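Inorganic pyrophosphatase (Anaplasma phagocytophilum, PDB 3LD3) probably catalyses the magnesium-dependent hydrolysis of inorganic pyrophosphate to two phosphate ions, working as a homohexamer. Local coordinates at residues A[65-77]-A[156-170]. Sequence-based numbering, arbitrary orientation. Where two conformers were deposited one is given.
Sequences RFLPTAMYYPCNY and ISHFFSFYKKLEKDK. With PO4 (phosphate ion), chain C.
F159, near the C-terminal end of helix 150-162, drives its ring into the loop between strands 61-66 and 76-79. With CG anti to the backbone N (chi1 178°), the ring is carried toward this loop and presents its CZ/CE2 edge to the face of Y73, centroids 4.8 Å apart. P74 CD sits over one face of F159 in a CH-pi contact, 4.1 Å from the centroid, while Y163 of its own segment lies against the opposite face. Phenylalanine suits this slot because two apolar faces and an edge are all used. M71, long and flexible, packs alongside: its CB touches F159, its SD lies 3.5 Å from Y163 CA, and its bent end brings CE to the ND1/CE1 edge of H158, whose NE2 bonds to F162 O of a neighbouring subunit.

T69 OG1 donates to Y163 O (2.8 Å), tying the loop to the backbone there. A water, bonded to R65 NH2 and E167 OE1, donates to the same carbonyl. Toward the partly exposed P68, L166, E167 and K170, packing thins and charge takes over: R65 NE forms a salt bridge with E167 OE2 (3.1 Å), which K170 NZ also grips while lying over the guanidinium face.

The extended R65 side chain reaches the phosphate with both terminal nitrogens; R65 NH2 gives a long but nearly linear bond to O3 (N-H...O 178°). Y163 OH donates to this oxygen at 2.6 Å, K164 NZ to O1 at 2.7 Å, and K121 NZ also binds the ion. R65 and Y163 are predicted substrate ligands, so this phosphate, probably from the crystallisation liquor, may mark a phosphoryl position of substrate or product.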
ATOM      1  N   ARG A  65      14.912   6.022 -14.371  1.00  9.07           N
ATOM      2  CA  ARG A  65      13.759   6.646 -15.003  1.00  8.34           C
ATOM      3  C   ARG A  65      12.455   6.185 -14.379  1.00  8.28           C
ATOM      4  O   ARG A  65      12.427   5.202 -13.628  1.00  9.07           O
ATOM      5  CB  ARG A  65      13.741   6.284 -16.501  1.00  8.62           C
ATOM      6  CG  ARG A  65      13.381   4.861 -16.828  1.00 10.02           C
ATOM      7  CD  ARG A  65      13.637   4.559 -18.315  1.00 13.92           C
ATOM      8  NE  ARG A  65      13.328   3.188 -18.727  1.00 14.97           N
ATOM      9  CZ  ARG A  65      14.127   2.135 -18.612  1.00 17.72           C
ATOM     10  NH1 ARG A  65      15.292   2.224 -17.991  1.00 19.06           N
ATOM     11  NH2 ARG A  65      13.735   0.952 -19.072  1.00 19.26           N
ATOM     12  N   PHE A  66      11.383   6.877 -14.705  1.00  7.41           N
ATOM     13  CA  PHE A  66      10.058   6.336 -14.553  1.00  7.77           C
ATOM     14  C   PHE A  66       9.692   5.707 -15.907  1.00  8.70           C
ATOM     15  O   PHE A  66       9.912   6.332 -16.962  1.00  9.87           O
ATOM     16  CB  PHE A  66       9.077   7.432 -14.151  1.00  8.23           C
ATOM     17  CG  PHE A  66       9.400   8.107 -12.817  1.00  7.63           C
ATOM     18  CD1 PHE A  66       8.668   7.809 -11.664  1.00  7.84           C
ATOM     19  CD2 PHE A  66      10.420   9.035 -12.717  1.00  7.42           C
ATOM     20  CE1 PHE A  66       8.974   8.423 -10.458  1.00  7.14           C
ATOM     21  CE2 PHE A  66      10.733   9.647 -11.523  1.00  7.71           C
ATOM     22  CZ  PHE A  66       9.988   9.325 -10.371  1.00  8.44           C
ATOM     23  N   LEU A  67       9.186   4.490 -15.918  1.00  8.59           N
ATOM     24  CA  LEU A  67       8.855   3.869 -17.211  1.00  9.06           C
ATOM     25  C   LEU A  67       7.778   4.727 -17.866  1.00  9.73           C
ATOM     26  O   LEU A  67       6.820   5.125 -17.227  1.00  9.87           O
ATOM     27  CB  LEU A  67       8.325   2.442 -17.050  1.00  8.14           C
ATOM     28  CG  LEU A  67       9.150   1.375 -16.334  1.00  7.83           C
ATOM     29  CD1 LEU A  67       8.484  -0.010 -16.414  1.00  9.94           C
ATOM     30  CD2 LEU A  67      10.564   1.379 -16.937  1.00  8.87           C
ATOM     31  N   PRO A  68       7.930   5.027 -19.174  1.00  9.44           N
ATOM     32  CA  PRO A  68       6.930   5.840 -19.815  1.00 10.47           C
ATOM     33  C   PRO A  68       5.664   5.068 -20.161  1.00 10.76           C
ATOM     34  O   PRO A  68       4.599   5.682 -20.276  1.00 12.24           O
ATOM     35  CB  PRO A  68       7.636   6.366 -21.069  1.00 10.56           C
ATOM     36  CG  PRO A  68       8.778   5.619 -21.247  1.00  9.79           C
ATOM     37  CD  PRO A  68       9.161   4.929 -19.957  1.00 10.59           C
ATOM     38  N   THR A  69       5.778   3.748 -20.197  1.00  9.03           N
ATOM     39  CA  THR A  69       4.695   2.827 -20.456  1.00  8.25           C
ATOM     40  C   THR A  69       4.024   2.454 -19.128  1.00  8.38           C
ATOM     41  O   THR A  69       4.672   2.523 -18.049  1.00  7.99           O
ATOM     42  CB  THR A  69       5.207   1.591 -21.157  1.00  8.51           C
ATOM     43  OG1 THR A  69       6.355   1.047 -20.475  1.00  7.96           O
ATOM     44  CG2 THR A  69       5.635   1.983 -22.654  1.00  8.44           C
ATOM     45  N   ALA A  70       2.753   2.082 -19.210  1.00  7.20           N
ATOM     46  CA  ALA A  70       1.961   1.719 -18.020  1.00  6.97           C
ATOM     47  C   ALA A  70       2.177   0.239 -17.761  1.00  6.50           C
ATOM     48  O   ALA A  70       1.253  -0.602 -17.902  1.00  6.91           O
ATOM     49  CB  ALA A  70       0.494   2.049 -18.197  1.00  6.82           C
ATOM     50  N   MET A  71       3.439  -0.104 -17.490  1.00  6.91           N
ATOM     51  CA  MET A  71       3.855  -1.496 -17.235  1.00  6.13           C
ATOM     52  C   MET A  71       4.548  -1.561 -15.876  1.00  6.22           C
ATOM     53  O   MET A  71       4.919  -0.539 -15.331  1.00  6.82           O
ATOM     54  CB  MET A  71       4.771  -2.035 -18.342  1.00  7.18           C
ATOM     55  CG  MET A  71       4.117  -1.892 -19.693  1.00  7.70           C
ATOM     56  SD  MET A  71       4.872  -2.755 -21.059  1.00  8.42           S
ATOM     57  CE  MET A  71       4.244  -4.394 -20.845  1.00  7.17           C
ATOM     58  N   TYR A  72       4.710  -2.757 -15.343  1.00  6.96           N
ATOM     59  CA  TYR A  72       5.395  -2.927 -14.047  1.00  7.33           C
ATOM     60  C   TYR A  72       6.239  -4.178 -14.151  1.00  7.64           C
ATOM     61  O   TYR A  72       5.896  -5.118 -14.886  1.00  6.46           O
ATOM     62  CB  TYR A  72       4.370  -2.985 -12.860  1.00  7.48           C
ATOM     63  CG  TYR A  72       3.496  -4.208 -12.903  1.00  7.29           C
ATOM     64  CD1 TYR A  72       3.894  -5.396 -12.316  1.00  9.95           C
ATOM     65  CD2 TYR A  72       2.246  -4.170 -13.528  1.00  7.82           C
ATOM     66  CE1 TYR A  72       3.117  -6.545 -12.372  1.00 10.05           C
ATOM     67  CE2 TYR A  72       1.448  -5.291 -13.606  1.00  8.52           C
ATOM     68  CZ  TYR A  72       1.867  -6.497 -13.028  1.00 10.61           C
ATOM     69  OH  TYR A  72       1.110  -7.674 -13.135  1.00  9.48           O
ATOM     70  N   TYR A  73       7.350  -4.211 -13.407  1.00  8.28           N
ATOM     71  CA  TYR A  73       8.202  -5.415 -13.394  1.00  9.29           C
ATOM     72  C   TYR A  73       7.442  -6.608 -12.808  1.00 10.53           C
ATOM     73  O   TYR A  73       6.960  -6.547 -11.686  1.00 11.99           O
ATOM     74  CB  TYR A  73       9.493  -5.128 -12.627  1.00  9.87           C
ATOM     75  CG  TYR A  73      10.495  -4.368 -13.472  1.00  9.49           C
ATOM     76  CD1 TYR A  73      11.513  -5.058 -14.148  1.00 11.72           C
ATOM     77  CD2 TYR A  73      10.404  -2.990 -13.629  1.00 11.49           C
ATOM     78  CE1 TYR A  73      12.434  -4.370 -14.951  1.00 13.96           C
ATOM     79  CE2 TYR A  73      11.307  -2.284 -14.439  1.00 13.15           C
ATOM     80  CZ  TYR A  73      12.319  -3.005 -15.096  1.00 13.74           C
ATOM     81  OH  TYR A  73      13.201  -2.293 -15.866  1.00 18.34           O
ATOM     82  N   PRO A  74       7.343  -7.718 -13.567  1.00 12.19           N
ATOM     83  CA  PRO A  74       6.522  -8.848 -13.096  1.00 13.37           C
ATOM     84  C   PRO A  74       7.167  -9.746 -12.030  1.00 13.24           C
ATOM     85  O   PRO A  74       6.519 -10.668 -11.490  1.00 15.61           O
ATOM     86  CB  PRO A  74       6.240  -9.611 -14.381  1.00 13.30           C
ATOM     87  CG  PRO A  74       7.392  -9.347 -15.265  1.00 13.07           C
ATOM     88  CD  PRO A  74       7.729  -7.879 -14.975  1.00 12.23           C
ATOM     89  N   CYS A  75       8.442  -9.501 -11.755  1.00 12.31           N
ATOM     90  CA  CYS A  75       9.189 -10.165 -10.687  1.00 11.89           C
ATOM     91  C   CYS A  75      10.013  -9.056 -10.046  1.00 10.62           C
ATOM     92  O   CYS A  75      10.151  -7.972 -10.611  1.00  9.58           O
ATOM     93  CB  CYS A  75      10.148 -11.238 -11.221  1.00 10.79           C
ATOM     94  SG  CYS A  75       9.428 -12.475 -12.239  1.00 13.84           S
ATOM     95  N   ASN A  76      10.586  -9.340  -8.883  1.00  9.35           N
ATOM     96  CA  ASN A  76      11.660  -8.527  -8.388  1.00  9.13           C
ATOM     97  C   ASN A  76      12.777  -8.548  -9.421  1.00  9.57           C
ATOM     98  O   ASN A  76      12.973  -9.553 -10.131  1.00 10.99           O
ATOM     99  CB  ASN A  76      12.157  -9.075  -7.051  1.00  7.49           C
ATOM    100  CG  ASN A  76      11.063  -9.163  -6.047  1.00  9.33           C
ATOM    101  OD1 ASN A  76      10.593  -8.138  -5.545  1.00  8.31           O
ATOM    102  ND2 ASN A  76      10.591 -10.371  -5.777  1.00  7.94           N
ATOM    103  N   TYR A  77      13.451  -7.428  -9.575  1.00  9.32           N
ATOM    104  CA  TYR A  77      14.495  -7.289 -10.573  1.00  9.13           C
ATOM    105  C   TYR A  77      15.773  -6.705 -10.001  1.00  8.95           C
ATOM    106  O   TYR A  77      15.768  -5.691  -9.316  1.00  8.48           O
ATOM    107  CB  TYR A  77      13.977  -6.416 -11.701  1.00  9.21           C
ATOM    108  CG  TYR A  77      14.900  -6.216 -12.867  1.00 10.43           C
ATOM    109  CD1 TYR A  77      15.038  -7.207 -13.825  1.00 12.83           C
ATOM    110  CD2 TYR A  77      15.595  -5.027 -13.037  1.00 11.95           C
ATOM    111  CE1 TYR A  77      15.850  -7.013 -14.931  1.00 14.06           C
ATOM    112  CE2 TYR A  77      16.430  -4.831 -14.127  1.00 15.62           C
ATOM    113  CZ  TYR A  77      16.536  -5.832 -15.080  1.00 13.45           C
ATOM    114  OH  TYR A  77      17.365  -5.655 -16.169  1.00 15.89           O
ATOM    115  N   ILE A 156       6.317 -12.176 -19.061  1.00  8.51           N
ATOM    116  CA  ILE A 156       7.689 -11.676 -19.006  1.00  8.36           C
ATOM    117  C   ILE A 156       8.193 -11.316 -20.396  1.00  8.77           C
ATOM    118  O   ILE A 156       8.753 -10.233 -20.581  1.00  7.37           O
ATOM    119  CB  ILE A 156       8.641 -12.677 -18.321  1.00  8.99           C
ATOM    120  CG1 ILE A 156       8.219 -12.872 -16.866  1.00  8.79           C
ATOM    121  CG2 ILE A 156      10.074 -12.210 -18.426  1.00  7.89           C
ATOM    122  CD1 ILE A 156       9.022 -14.025 -16.166  1.00  7.08           C
ATOM    123  N   SER A 157       8.004 -12.219 -21.374  1.00  8.99           N
ATOM    124  CA  SER A 157       8.390 -11.945 -22.763  0.50  8.73           C
ATOM    125  C   SER A 157       7.693 -10.673 -23.268  1.00  8.54           C
ATOM    126  O   SER A 157       8.309  -9.819 -23.906  1.00  8.58           O
ATOM    127  CB  SER A 157       8.037 -13.115 -23.688  0.50  9.12           C
ATOM    128  OG  SER A 157       8.686 -14.328 -23.331  0.50  8.96           O
ATOM    129  N   HIS A 158       6.397 -10.570 -22.980  1.00  7.67           N
ATOM    130  CA  HIS A 158       5.593  -9.416 -23.373  1.00  7.44           C
ATOM    131  C   HIS A 158       6.148  -8.111 -22.749  1.00  7.95           C
ATOM    132  O   HIS A 158       6.288  -7.062 -23.427  1.00  7.99           O
ATOM    133  CB  HIS A 158       4.130  -9.698 -22.995  1.00  7.60           C
ATOM    134  CG  HIS A 158       3.189  -8.585 -23.285  1.00  5.80           C
ATOM    135  ND1 HIS A 158       3.111  -7.462 -22.492  1.00  5.98           N
ATOM    136  CD2 HIS A 158       2.287  -8.411 -24.284  1.00  9.13           C
ATOM    137  CE1 HIS A 158       2.190  -6.650 -22.976  1.00  7.86           C
ATOM    138  NE2 HIS A 158       1.698  -7.189 -24.088  1.00  8.97           N
ATOM    139  N   PHE A 159       6.471  -8.163 -21.458  1.00  7.39           N
ATOM    140  CA  PHE A 159       7.030  -7.010 -20.771  1.00  7.22           C
ATOM    141  C   PHE A 159       8.273  -6.464 -21.498  1.00  7.47           C
ATOM    142  O   PHE A 159       8.378  -5.280 -21.758  1.00  8.15           O
ATOM    143  CB  PHE A 159       7.331  -7.340 -19.296  1.00  6.62           C
ATOM    144  CG  PHE A 159       7.970  -6.206 -18.532  1.00  6.26           C
ATOM    145  CD1 PHE A 159       7.189  -5.200 -17.966  1.00  6.60           C
ATOM    146  CD2 PHE A 159       9.353  -6.109 -18.427  1.00  9.51           C
ATOM    147  CE1 PHE A 159       7.780  -4.110 -17.288  1.00  8.15           C
ATOM    148  CE2 PHE A 159       9.946  -5.031 -17.755  1.00  8.25           C
ATOM    149  CZ  PHE A 159       9.163  -4.043 -17.177  1.00  7.53           C
ATOM    150  N   PHE A 160       9.244  -7.325 -21.772  1.00  8.59           N
ATOM    151  CA  PHE A 160      10.472  -6.851 -22.382  1.00  9.16           C
ATOM    152  C   PHE A 160      10.243  -6.455 -23.846  1.00  9.32           C
ATOM    153  O   PHE A 160      10.902  -5.531 -24.343  1.00  9.64           O
ATOM    154  CB  PHE A 160      11.592  -7.881 -22.200  1.00  9.11           C
ATOM    155  CG  PHE A 160      12.104  -7.913 -20.781  1.00  9.54           C
ATOM    156  CD1 PHE A 160      12.848  -6.847 -20.303  1.00 10.54           C
ATOM    157  CD2 PHE A 160      11.723  -8.915 -19.913  1.00 11.53           C
ATOM    158  CE1 PHE A 160      13.269  -6.809 -18.971  1.00 11.99           C
ATOM    159  CE2 PHE A 160      12.147  -8.894 -18.600  1.00 14.04           C
ATOM    160  CZ  PHE A 160      12.935  -7.852 -18.139  1.00 13.34           C
ATOM    161  N   SER A 161       9.259  -7.087 -24.480  1.00  9.59           N
ATOM    162  CA  SER A 161       8.908  -6.760 -25.872  1.00 10.63           C
ATOM    163  C   SER A 161       8.344  -5.352 -26.017  1.00 11.02           C
ATOM    164  O   SER A 161       8.544  -4.712 -27.069  1.00 10.89           O
ATOM    165  CB  SER A 161       7.913  -7.775 -26.449  1.00 10.40           C
ATOM    166  OG  SER A 161       8.511  -9.028 -26.704  1.00 10.68           O
ATOM    167  N   PHE A 162       7.658  -4.841 -24.980  1.00 10.24           N
ATOM    168  CA  PHE A 162       6.835  -3.639 -25.146  1.00 10.87           C
ATOM    169  C   PHE A 162       7.124  -2.481 -24.198  1.00 10.37           C
ATOM    170  O   PHE A 162       6.722  -1.335 -24.464  1.00 10.47           O
ATOM    171  CB  PHE A 162       5.336  -4.007 -25.135  1.00 10.37           C
ATOM    172  CG  PHE A 162       4.944  -4.957 -26.234  1.00 12.51           C
ATOM    173  CD1 PHE A 162       5.107  -4.596 -27.573  1.00 18.96           C
ATOM    174  CD2 PHE A 162       4.437  -6.220 -25.952  1.00 10.80           C
ATOM    175  CE1 PHE A 162       4.784  -5.488 -28.577  1.00 18.46           C
ATOM    176  CE2 PHE A 162       4.104  -7.117 -26.960  1.00 14.43           C
ATOM    177  CZ  PHE A 162       4.282  -6.753 -28.274  1.00 17.68           C
ATOM    178  N   TYR A 163       7.827  -2.738 -23.096  1.00  9.85           N
ATOM    179  CA  TYR A 163       8.020  -1.683 -22.100  1.00  9.29           C
ATOM    180  C   TYR A 163       8.845  -0.496 -22.538  1.00 10.30           C
ATOM    181  O   TYR A 163       8.729   0.579 -21.948  1.00  9.82           O
ATOM    182  CB  TYR A 163       8.556  -2.218 -20.769  1.00  8.47           C
ATOM    183  CG  TYR A 163      10.032  -2.471 -20.634  1.00  8.01           C
ATOM    184  CD1 TYR A 163      10.740  -1.962 -19.555  1.00 11.01           C
ATOM    185  CD2 TYR A 163      10.728  -3.225 -21.567  1.00  8.98           C
ATOM    186  CE1 TYR A 163      12.105  -2.259 -19.381  1.00  9.75           C
ATOM    187  CE2 TYR A 163      12.082  -3.500 -21.411  1.00 11.73           C
ATOM    188  CZ  TYR A 163      12.751  -3.019 -20.304  1.00 12.58           C
ATOM    189  OH  TYR A 163      14.091  -3.339 -20.132  1.00 15.06           O
ATOM    190  N   LYS A 164       9.670  -0.698 -23.574  1.00 11.10           N
ATOM    191  CA  LYS A 164      10.514   0.351 -24.123  1.00 11.99           C
ATOM    192  C   LYS A 164       9.969   0.946 -25.434  1.00 12.90           C
ATOM    193  O   LYS A 164      10.640   1.778 -26.044  1.00 12.96           O
ATOM    194  CB  LYS A 164      11.930  -0.184 -24.388  1.00 12.42           C
ATOM    195  CG  LYS A 164      12.805  -0.254 -23.145  1.00 13.38           C
ATOM    196  CD  LYS A 164      14.098  -1.047 -23.426  1.00 16.58           C
ATOM    197  CE  LYS A 164      15.117  -0.843 -22.332  1.00 17.70           C
ATOM    198  NZ  LYS A 164      16.335  -1.680 -22.524  1.00 19.42           N
ATOM    199  N   LYS A 165       8.746   0.589 -25.826  1.00 13.46           N
ATOM    200  CA  LYS A 165       8.213   1.027 -27.116  1.00 14.56           C
ATOM    201  C   LYS A 165       8.097   2.534 -27.254  1.00 14.72           C
ATOM    202  O   LYS A 165       8.085   3.046 -28.379  1.00 14.87           O
ATOM    203  CB  LYS A 165       6.847   0.391 -27.383  1.00 15.23           C
ATOM    204  CG  LYS A 165       6.914  -1.013 -27.894  1.00 18.06           C
ATOM    205  CD  LYS A 165       7.303  -1.086 -29.373  1.00 20.72           C
ATOM    206  CE  LYS A 165       7.648  -2.495 -29.740  1.00 23.44           C
ATOM    207  NZ  LYS A 165       7.990  -2.664 -31.191  1.00 25.80           N
ATOM    208  N   LEU A 166       7.950   3.254 -26.143  1.00 14.05           N
ATOM    209  CA  LEU A 166       7.809   4.714 -26.202  1.00 14.41           C
ATOM    210  C   LEU A 166       9.145   5.458 -26.123  1.00 15.47           C
ATOM    211  O   LEU A 166       9.176   6.693 -26.153  1.00 17.00           O
ATOM    212  CB  LEU A 166       6.851   5.203 -25.109  1.00 13.75           C
ATOM    213  CG  LEU A 166       5.446   4.627 -25.256  1.00 13.81           C
ATOM    214  CD1 LEU A 166       4.489   5.157 -24.168  1.00 11.25           C
ATOM    215  CD2 LEU A 166       4.860   4.918 -26.653  1.00 14.82           C
ATOM    216  N   GLU A 167      10.239   4.714 -26.029  1.00 15.51           N
ATOM    217  CA  GLU A 167      11.578   5.284 -26.055  1.00 16.26           C
ATOM    218  C   GLU A 167      12.203   4.980 -27.423  1.00 16.16           C
ATOM    219  O   GLU A 167      12.634   3.877 -27.687  1.00 14.72           O
ATOM    220  CB  GLU A 167      12.419   4.707 -24.912  1.00 15.81           C
ATOM    221  CG  GLU A 167      11.959   5.217 -23.561  1.00 16.49           C
ATOM    222  CD  GLU A 167      12.086   4.205 -22.433  1.00 18.09           C
ATOM    223  OE1 GLU A 167      11.407   3.147 -22.459  1.00 15.47           O
ATOM    224  OE2 GLU A 167      12.871   4.477 -21.500  1.00 23.29           O
ATOM    225  N   LYS A 168      12.251   6.004 -28.259  1.00 16.94           N
ATOM    226  CA  LYS A 168      12.506   5.844 -29.689  1.00 19.21           C
ATOM    227  C   LYS A 168      13.846   5.243 -30.049  1.00 20.03           C
ATOM    228  O   LYS A 168      13.967   4.632 -31.114  1.00 21.10           O
ATOM    229  CB  LYS A 168      12.391   7.209 -30.407  1.00 19.55           C
ATOM    230  CG  LYS A 168      13.232   8.324 -29.748  1.00 20.78           C
ATOM    231  CD  LYS A 168      12.928   9.696 -30.315  1.00 20.53           C
ATOM    232  CE  LYS A 168      13.623   9.888 -31.598  1.00 18.55           C
ATOM    233  NZ  LYS A 168      15.085   9.866 -31.396  1.00 19.33           N
ATOM    234  N   ASP A 169      14.850   5.444 -29.196  1.00 21.41           N
ATOM    235  CA  ASP A 169      16.221   4.973 -29.484  1.00 22.72           C
ATOM    236  C   ASP A 169      16.562   3.658 -28.804  1.00 23.33           C
ATOM    237  O   ASP A 169      17.693   3.171 -28.908  1.00 24.31           O
ATOM    238  CB  ASP A 169      17.227   6.042 -29.083  1.00 23.10           C
ATOM    239  CG  ASP A 169      17.282   7.191 -30.080  1.00 25.25           C
ATOM    240  OD1 ASP A 169      16.423   7.278 -30.988  1.00 27.35           O
ATOM    241  OD2 ASP A 169      18.205   8.010 -29.949  1.00 28.56           O
ATOM    242  N   LYS A 170      15.588   3.101 -28.092  1.00 23.45           N
ATOM    243  CA  LYS A 170      15.692   1.779 -27.518  1.00 23.70           C
ATOM    244  C   LYS A 170      14.883   0.805 -28.368  1.00 23.95           C
ATOM    245  O   LYS A 170      14.011   1.201 -29.134  1.00 24.54           O
ATOM    246  CB  LYS A 170      15.197   1.801 -26.087  1.00 23.19           C
ATOM    247  CG  LYS A 170      15.992   2.763 -25.202  1.00 23.88           C
ATOM    248  CD  LYS A 170      15.494   2.748 -23.786  1.00 23.44           C
ATOM    249  CE  LYS A 170      16.039   3.911 -22.991  1.00 25.03           C
ATOM    250  NZ  LYS A 170      15.811   3.720 -21.519  1.00 22.42           N
TER
HETATM  251  P   PO4 C 200      17.144  -1.425 -18.860  1.00 43.15           P
HETATM  252  O1  PO4 C 200      17.715  -1.834 -20.195  1.00 41.85           O
HETATM  253  O2  PO4 C 200      17.353   0.058 -18.610  1.00 42.88           O
HETATM  254  O3  PO4 C 200      15.652  -1.685 -18.813  1.00 41.19           O
HETATM  255  O4  PO4 C 200      17.833  -2.258 -17.777  1.00 42.70           O
HETATM  256  O   HOH W   1      11.157   1.630 -20.391  1.00 12.78           O